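PDB 3PET: putative adhesin from Bacteroides fragilis NCTC 9343, which is of unknown function but, as a right-handed beta-helix lipoprotein of a putative adhesin family, probably takes part in attachment at the cell surface. Local coordinates for residues 94-99 and 115-120. Sequence-based numbering, arbitrary orientation.
Sequences SFKGVG and ESKGVG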
# COMPACT_ATOMS: atom_id res chain seq x y z
N SER A 94 -8.61 -1.02 15.44
CA SER A 94 -7.33 -0.41 15.06
C SER A 94 -6.34 -1.55 14.86
O SER A 94 -6.01 -2.25 15.83
CB SER A 94 -6.86 0.57 16.12
OG SER A 94 -5.65 1.13 15.67
N PHE A 95 -5.96 -1.81 13.61
CA PHE A 95 -5.07 -2.93 13.33
C PHE A 95 -3.72 -2.44 12.85
O PHE A 95 -3.64 -1.71 11.87
CB PHE A 95 -5.70 -3.93 12.33
CG PHE A 95 -4.85 -5.16 12.10
CD1 PHE A 95 -4.86 -6.21 13.01
CD2 PHE A 95 -4.05 -5.28 10.97
CE1 PHE A 95 -4.09 -7.35 12.79
CE2 PHE A 95 -3.25 -6.41 10.77
CZ PHE A 95 -3.28 -7.43 11.69
N LYS A 96 -2.65 -2.88 13.55
CA LYS A 96 -1.28 -2.46 13.26
C LYS A 96 -0.32 -3.66 13.22
O LYS A 96 0.84 -3.50 13.53
CB LYS A 96 -0.79 -1.45 14.32
CG LYS A 96 -1.69 -0.23 14.53
CD LYS A 96 -1.19 0.65 15.67
CE LYS A 96 -2.02 0.50 16.93
NZ LYS A 96 -2.83 1.71 17.21
N GLY A 97 -0.79 -4.83 12.81
CA GLY A 97 0.06 -6.01 12.74
C GLY A 97 0.13 -6.66 11.38
O GLY A 97 -0.00 -5.99 10.35
N VAL A 98 0.36 -7.97 11.37
CA VAL A 98 0.44 -8.77 10.15
C VAL A 98 -0.61 -9.85 10.26
O VAL A 98 -0.56 -10.67 11.18
CB VAL A 98 1.87 -9.35 9.91
CG1 VAL A 98 1.86 -10.35 8.75
CG2 VAL A 98 2.89 -8.23 9.67
N GLY A 99 -1.58 -9.82 9.35
CA GLY A 99 -2.69 -10.77 9.32
C GLY A 99 -4.01 -10.17 8.87
O GLY A 99 -4.15 -8.94 8.75
N GLU A 115 -9.55 1.36 11.39
CA GLU A 115 -8.24 1.98 11.13
C GLU A 115 -7.27 0.83 10.82
O GLU A 115 -6.88 0.09 11.73
CB GLU A 115 -7.74 2.86 12.31
CG GLU A 115 -8.73 3.92 12.81
CD GLU A 115 -8.86 5.21 12.00
OE1 GLU A 115 -7.83 5.86 11.74
OE2 GLU A 115 -10.02 5.60 11.70
N SER A 116 -6.97 0.60 9.53
CA SER A 116 -6.03 -0.47 9.17
C SER A 116 -4.69 0.14 8.80
O SER A 116 -4.59 0.96 7.88
CB SER A 116 -6.59 -1.35 8.06
OG SER A 116 -7.00 -0.59 6.93
N LYS A 117 -3.67 -0.21 9.59
CA LYS A 117 -2.31 0.32 9.46
C LYS A 117 -1.29 -0.81 9.42
O LYS A 117 -0.14 -0.61 9.79
CB LYS A 117 -2.01 1.25 10.66
CG LYS A 117 -3.11 2.27 11.01
CD LYS A 117 -3.32 2.47 12.52
CE LYS A 117 -2.32 3.42 13.16
NZ LYS A 117 -2.63 4.85 12.87
N GLY A 118 -1.74 -2.01 9.06
CA GLY A 118 -0.85 -3.17 9.02
C GLY A 118 -0.77 -3.80 7.65
O GLY A 118 -1.12 -3.17 6.64
N VAL A 119 -0.25 -5.03 7.61
CA VAL A 119 -0.15 -5.83 6.37
C VAL A 119 -1.19 -6.94 6.47
O VAL A 119 -1.08 -7.83 7.30
CB VAL A 119 1.28 -6.40 6.12
CG1 VAL A 119 1.33 -7.21 4.83
CG2 VAL A 119 2.31 -5.28 6.12
N GLY A 120 -2.23 -6.83 5.65
CA GLY A 120 -3.33 -7.79 5.67
C GLY A 120 -4.64 -7.15 5.31
O GLY A 120 -4.73 -5.92 5.17
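The carbonyl O of Val-119 takes the N-H of Gly-99 at 2.9 Å and also the CA-H of Val-98, whose CA stands 3.4 Å away. The edge of the Phe-95 ring comes near the same oxygen, with CE2 at 4.3 Å. Val-119 N in turn donates to Gly-97 O, which Gly-118 CA approaches to 3.2 Å, and Gly-120 CA makes a CA-H...O contact to Gly-99 O. Back along the chain, at the end of the parallel strand pair, Phe-95 bonds through both backbone groups: its N to Glu-115 O and its O to the N of Lys-117, just past the strand, the latter at 2.7 Å. These are successive coils of a right-handed beta-helix, with the same Lys-Gly-Val-Gly turn repeated one coil on. Strand 92-95 also pairs with strand 23-26 on its other edge, and Ser-116 rests on Ser-136 of the following coil. Phe-95 is buried, its ring folded under its own turn so that Gly-97 N lies 3.6 Å above the outer part of one face. A shared first torsion (chi1 -53° in Lys-96, -47° in Lys-117) starts both lysine stems in the same direction, and their methylenes run together, Lys-96 CG to Lys-117 CD at 3.7 Å, while bends farther out leave the two NZ atoms 5.4 Å apart. Lys-96 NZ reaches Ser-94 OG and forms a salt bridge with Asp-25, which probably offsets the repulsion between the amines. Val-98 CG2 meets Val-119 CB, and both valines pack against a second subunit, on Gly-197 and Val-196 of that chain respectively.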